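Local structure of probable ferredoxin-dependent nitrite reductase NirA (Mycobacterium tuberculosis, 1ZJ8) at residues R347-A361 with Q390-L402. The protein reduces sulfite to sulfide with electrons from ferredoxin, using a siroheme and a [4Fe-4S] cluster, probably for the biosynthesis of sulfur-containing amino acids and cofactors. Residues are numbered along the deposited sequence; the frame is centred on the assembly and turned at random.
Sequences RLKNGLNAVGVAPIA and QKLVILDIPDALL. With SRM (siroheme), chain E.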
# COMPACT_ATOMS: atom_id res chain seq x y z
N ARG A 347 2.50 10.64 -22.93
CA ARG A 347 3.42 11.70 -23.29
C ARG A 347 3.73 12.56 -22.06
O ARG A 347 2.87 12.80 -21.19
CB ARG A 347 2.81 12.56 -24.40
CG ARG A 347 3.70 13.69 -24.93
CD ARG A 347 4.95 13.20 -25.68
NE ARG A 347 4.58 12.47 -26.89
CZ ARG A 347 5.42 11.74 -27.65
NH1 ARG A 347 6.71 11.63 -27.35
NH2 ARG A 347 4.95 11.12 -28.72
N LEU A 348 4.98 13.03 -22.01
CA LEU A 348 5.52 13.73 -20.86
C LEU A 348 5.91 15.16 -21.18
O LEU A 348 6.20 15.48 -22.34
CB LEU A 348 6.72 12.95 -20.36
CG LEU A 348 6.35 11.52 -19.98
CD1 LEU A 348 7.56 10.82 -19.39
CD2 LEU A 348 5.21 11.52 -18.98
N LYS A 349 5.92 16.00 -20.15
CA LYS A 349 6.42 17.37 -20.26
C LYS A 349 7.83 17.40 -20.87
O LYS A 349 8.14 18.35 -21.55
CB LYS A 349 6.42 18.05 -18.89
CG LYS A 349 5.04 18.41 -18.33
CD LYS A 349 5.06 18.64 -16.77
CE LYS A 349 5.84 19.93 -16.34
NZ LYS A 349 7.32 19.89 -16.58
N ASN A 350 8.66 16.38 -20.60
CA ASN A 350 9.96 16.16 -21.28
C ASN A 350 9.84 16.25 -22.80
O ASN A 350 10.79 16.60 -23.50
CB ASN A 350 10.47 14.72 -21.03
CG ASN A 350 11.20 14.57 -19.73
OD1 ASN A 350 11.74 15.54 -19.18
ND2 ASN A 350 11.24 13.35 -19.22
N GLY A 351 8.69 15.84 -23.31
CA GLY A 351 8.56 15.48 -24.70
C GLY A 351 8.82 14.00 -24.95
O GLY A 351 8.56 13.52 -26.04
N LEU A 352 9.35 13.30 -23.95
CA LEU A 352 9.57 11.86 -24.06
C LEU A 352 8.31 11.09 -23.64
O LEU A 352 7.21 11.64 -23.59
CB LEU A 352 10.79 11.45 -23.22
CG LEU A 352 12.07 12.21 -23.55
CD1 LEU A 352 13.23 11.74 -22.66
CD2 LEU A 352 12.40 12.09 -25.04
N ASN A 353 8.45 9.79 -23.36
CA ASN A 353 7.32 8.97 -22.96
C ASN A 353 7.50 8.28 -21.64
O ASN A 353 8.61 7.92 -21.27
CB ASN A 353 7.07 7.88 -23.99
CG ASN A 353 6.69 8.43 -25.33
OD1 ASN A 353 5.52 8.77 -25.58
ND2 ASN A 353 7.69 8.51 -26.21
N ALA A 354 6.39 8.07 -20.96
CA ALA A 354 6.32 7.13 -19.84
C ALA A 354 5.54 5.87 -20.24
O ALA A 354 4.50 5.94 -20.87
CB ALA A 354 5.62 7.79 -18.64
N VAL A 355 6.03 4.72 -19.80
CA VAL A 355 5.44 3.43 -20.13
C VAL A 355 5.14 2.70 -18.81
O VAL A 355 6.05 2.44 -18.04
CB VAL A 355 6.44 2.60 -20.97
CG1 VAL A 355 5.96 1.18 -21.22
CG2 VAL A 355 6.72 3.31 -22.27
N GLY A 356 3.87 2.41 -18.55
CA GLY A 356 3.51 1.65 -17.34
C GLY A 356 3.23 0.19 -17.65
O GLY A 356 2.57 -0.13 -18.65
N VAL A 357 3.73 -0.71 -16.81
CA VAL A 357 3.55 -2.13 -17.05
C VAL A 357 2.87 -2.78 -15.87
O VAL A 357 2.99 -2.33 -14.74
CB VAL A 357 4.86 -2.89 -17.29
CG1 VAL A 357 5.39 -2.60 -18.66
CG2 VAL A 357 5.90 -2.57 -16.23
N ALA A 358 2.19 -3.88 -16.16
CA ALA A 358 1.33 -4.53 -15.18
C ALA A 358 1.78 -5.96 -14.99
O ALA A 358 1.51 -6.81 -15.82
CB ALA A 358 -0.15 -4.53 -15.64
N PRO A 359 2.45 -6.22 -13.86
CA PRO A 359 2.67 -7.59 -13.50
C PRO A 359 1.35 -8.15 -12.97
O PRO A 359 0.30 -7.53 -13.17
CB PRO A 359 3.75 -7.51 -12.42
CG PRO A 359 3.80 -6.06 -11.98
CD PRO A 359 2.98 -5.25 -12.88
N ILE A 360 1.39 -9.31 -12.33
CA ILE A 360 0.22 -9.89 -11.72
C ILE A 360 0.34 -9.69 -10.21
O ILE A 360 1.11 -10.38 -9.53
CB ILE A 360 0.12 -11.40 -12.06
CG1 ILE A 360 -0.20 -11.60 -13.54
CG2 ILE A 360 -0.94 -12.07 -11.18
CD1 ILE A 360 -0.35 -13.05 -13.97
N ALA A 361 -0.43 -8.74 -9.68
CA ALA A 361 -0.48 -8.46 -8.26
C ALA A 361 0.89 -8.24 -7.69
O ALA A 361 1.22 -8.84 -6.71
CB ALA A 361 -1.14 -9.61 -7.54
N GLN A 390 0.54 -1.57 -7.34
CA GLN A 390 1.48 -2.69 -7.48
C GLN A 390 2.00 -2.84 -8.92
O GLN A 390 2.13 -3.96 -9.43
CB GLN A 390 0.85 -4.00 -7.02
CG GLN A 390 0.13 -3.97 -5.71
CD GLN A 390 -0.68 -5.22 -5.50
OE1 GLN A 390 -1.36 -5.70 -6.42
NE2 GLN A 390 -0.61 -5.78 -4.29
N LYS A 391 2.28 -1.70 -9.54
CA LYS A 391 2.72 -1.66 -10.93
C LYS A 391 4.03 -0.90 -11.01
O LYS A 391 4.51 -0.37 -10.01
CB LYS A 391 1.63 -1.03 -11.80
CG LYS A 391 0.46 -2.02 -12.11
CD LYS A 391 -0.88 -1.60 -11.54
CE LYS A 391 -1.99 -2.68 -11.73
NZ LYS A 391 -2.14 -3.71 -10.66
N LEU A 392 4.64 -0.87 -12.19
CA LEU A 392 5.82 -0.01 -12.36
C LEU A 392 5.81 0.76 -13.66
O LEU A 392 5.38 0.25 -14.69
CB LEU A 392 7.14 -0.79 -12.22
CG LEU A 392 7.17 -2.31 -12.37
CD1 LEU A 392 8.63 -2.81 -12.36
CD2 LEU A 392 6.40 -2.99 -11.26
N VAL A 393 6.31 1.99 -13.59
CA VAL A 393 6.43 2.82 -14.78
C VAL A 393 7.84 3.38 -14.96
O VAL A 393 8.46 3.84 -14.00
CB VAL A 393 5.31 3.91 -14.84
CG1 VAL A 393 4.55 3.99 -13.54
CG2 VAL A 393 5.84 5.26 -15.28
N ILE A 394 8.32 3.32 -16.20
CA ILE A 394 9.63 3.83 -16.62
C ILE A 394 9.49 5.17 -17.33
O ILE A 394 8.72 5.26 -18.28
CB ILE A 394 10.30 2.91 -17.68
CG1 ILE A 394 10.09 1.42 -17.39
CG2 ILE A 394 11.79 3.21 -17.81
CD1 ILE A 394 10.85 0.92 -16.20
N LEU A 395 10.25 6.19 -16.94
CA LEU A 395 10.18 7.49 -17.61
C LEU A 395 11.28 7.71 -18.67
O LEU A 395 12.22 6.92 -18.78
CB LEU A 395 10.26 8.60 -16.56
CG LEU A 395 9.41 8.44 -15.31
CD1 LEU A 395 9.59 9.66 -14.46
CD2 LEU A 395 7.97 8.27 -15.68
N ASP A 396 11.16 8.80 -19.42
CA ASP A 396 12.19 9.27 -20.35
C ASP A 396 12.51 8.26 -21.44
O ASP A 396 13.68 8.06 -21.76
CB ASP A 396 13.46 9.62 -19.59
CG ASP A 396 13.20 10.33 -18.27
OD1 ASP A 396 12.05 10.77 -18.04
OD2 ASP A 396 14.15 10.43 -17.46
N ILE A 397 11.47 7.63 -21.99
CA ILE A 397 11.61 6.76 -23.16
C ILE A 397 11.37 7.61 -24.41
O ILE A 397 10.24 8.08 -24.65
CB ILE A 397 10.58 5.55 -23.15
CG1 ILE A 397 10.60 4.78 -21.82
CG2 ILE A 397 10.85 4.57 -24.28
CD1 ILE A 397 11.98 4.39 -21.32
N PRO A 398 12.42 7.83 -25.23
CA PRO A 398 12.20 8.51 -26.50
C PRO A 398 11.46 7.64 -27.53
O PRO A 398 11.53 6.41 -27.47
CB PRO A 398 13.61 8.85 -26.98
CG PRO A 398 14.48 7.85 -26.34
CD PRO A 398 13.84 7.49 -25.02
N ASP A 399 10.74 8.30 -28.44
CA ASP A 399 9.92 7.62 -29.45
C ASP A 399 10.66 6.56 -30.25
O ASP A 399 10.13 5.48 -30.49
CB ASP A 399 9.30 8.64 -30.42
CG ASP A 399 8.12 9.37 -29.83
OD1 ASP A 399 7.56 8.87 -28.85
OD2 ASP A 399 7.74 10.44 -30.34
N ALA A 400 11.88 6.86 -30.67
CA ALA A 400 12.67 5.90 -31.46
C ALA A 400 12.83 4.52 -30.78
O ALA A 400 12.85 3.48 -31.43
CB ALA A 400 14.04 6.50 -31.74
N LEU A 401 12.96 4.54 -29.46
CA LEU A 401 13.34 3.38 -28.69
C LEU A 401 12.15 2.72 -28.02
O LEU A 401 12.29 1.69 -27.35
CB LEU A 401 14.36 3.83 -27.62
CG LEU A 401 15.63 4.47 -28.21
CD1 LEU A 401 16.48 5.14 -27.16
CD2 LEU A 401 16.43 3.42 -28.99
N LEU A 402 10.98 3.32 -28.19
CA LEU A 402 9.79 2.89 -27.45
C LEU A 402 9.45 1.46 -27.76
O LEU A 402 9.38 0.64 -26.86
CB LEU A 402 8.59 3.77 -27.79
CG LEU A 402 7.29 3.60 -26.99
CD1 LEU A 402 7.56 3.76 -25.51
CD2 LEU A 402 6.26 4.64 -27.41
FE SRM E . -0.23 -4.12 5.51
CHA SRM E . 0.11 -5.93 8.38
CHB SRM E . 1.18 -6.62 3.78
CHC SRM E . -0.52 -2.37 2.78
CHD SRM E . -3.28 -2.92 6.62
NA SRM E . 0.67 -5.83 6.01
C1A SRM E . 0.83 -6.35 7.25
C2A SRM E . 1.86 -7.44 7.31
CMA SRM E . 3.16 -6.88 7.79
CDA SRM E . 1.39 -8.64 8.09
CEA SRM E . 1.89 -8.87 9.48
O3A SRM E . 1.64 -8.03 10.35
O4A SRM E . 2.56 -9.88 9.76
C3A SRM E . 1.93 -7.83 5.88
CAA SRM E . 3.30 -8.16 5.39
CBA SRM E . 3.40 -9.65 5.62
CCA SRM E . 4.27 -10.29 4.60
O1A SRM E . 4.19 -9.91 3.41
O2A SRM E . 5.07 -11.18 4.97
C4A SRM E . 1.25 -6.70 5.18
NB SRM E . 0.39 -4.39 3.66
C1B SRM E . 0.99 -5.43 3.08
C2B SRM E . 1.44 -5.19 1.67
CMB SRM E . 2.78 -5.80 1.33
CDB SRM E . 0.42 -5.80 0.77
CEB SRM E . 0.64 -5.72 -0.70
O3B SRM E . 0.87 -6.73 -1.40
O4B SRM E . 0.58 -4.60 -1.21
C3B SRM E . 1.38 -3.68 1.64
CAB SRM E . 2.67 -3.08 2.12
CBB SRM E . 2.88 -1.70 1.58
CCB SRM E . 4.04 -1.04 2.26
O1B SRM E . 5.13 -0.95 1.70
O2B SRM E . 3.93 -0.55 3.38
C4B SRM E . 0.37 -3.44 2.73
NC SRM E . -1.65 -3.01 4.80
C1C SRM E . -1.52 -2.20 3.72
C2C SRM E . -2.67 -1.47 3.44
CDC SRM E . -3.02 -0.69 2.22
CEC SRM E . -2.61 0.73 2.07
O3C SRM E . -1.81 1.24 2.88
O4C SRM E . -3.13 1.34 1.12
C3C SRM E . -3.45 -1.69 4.53
CAC SRM E . -4.79 -1.04 4.60
CBC SRM E . -4.90 0.45 4.81
CCC SRM E . -4.70 0.76 6.29
O1C SRM E . -3.57 0.64 6.82
O2C SRM E . -5.72 1.10 6.94
C4C SRM E . -2.79 -2.56 5.36
ND SRM E . -1.18 -4.11 7.30
C1D SRM E . -2.46 -3.72 7.43
C2D SRM E . -2.98 -4.29 8.61
CAD SRM E . -4.09 -3.64 9.41
CBD SRM E . -3.72 -2.70 10.52
CCD SRM E . -4.73 -1.90 11.30
O1D SRM E . -4.68 -0.66 11.18
O2D SRM E . -5.59 -2.46 12.03
C3D SRM E . -1.96 -5.03 9.18
CDD SRM E . -1.88 -5.44 10.62
CED SRM E . -1.49 -4.48 11.73
O3D SRM E . -0.99 -3.38 11.48
O4D SRM E . -1.66 -4.77 12.92
C4D SRM E . -0.85 -4.90 8.35
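Two neighbouring antiparallel strands of a ferredoxin-like half domain, 353-357 and 392-397, pair here, and a G1 beta bulge interrupts them where Asp396 and Ile397 both face Asn353. Val355 and Ile394 exchange backbone hydrogen bonds, and beyond them Val357 N donates to Leu392 O at 2.9 Å. At the bulge Ile397 N returns a bond to Asn353 O, while Ile397 O is gripped twice by Asn353, through N at 2.8 Å and ND2 at 3.0 Å, from opposite faces of the carbonyl plane. With CG beside its own backbone N (chi1 -63°), the Asn353 amide swings across to the other strand, and ND2 also reaches Asp399 OD1 at 2.7 Å, on the anti side but well out of the carboxylate plane. Arg347 closes end-on on the Asp399 carboxylate, NH1 to OD1 and NH2 to OD2, both 3.3 Å, with guanidinium and carboxylate planes 79° apart. NH1 is held as well by Gly351 O, and Asn353 OD1 lies over one guanidinium face. In this half domain helix 399-411 covers the sheet face that carries Val355, Val357 and Ile397; Val355 CG2 meets Leu402 CD1 there, and Ile406 and Leu409 continue the apolar layer. On the other face Ala354 CB packs against Leu395 CD2 at 3.8 Å. At the bulge Asp396 points its CB away from segment 347-361, its OD1 forms a salt bridge with Arg383, and Leu352 CD1 lies against Asp396 CA. At the far end the Gln390 side chain extends past Ala361, OE1 3.4 Å from Ala361 CA; NE2 bonds to Ala427 O and lies 3.4 Å from siroheme O3B, placing this end of the pair in the siroheme pocket.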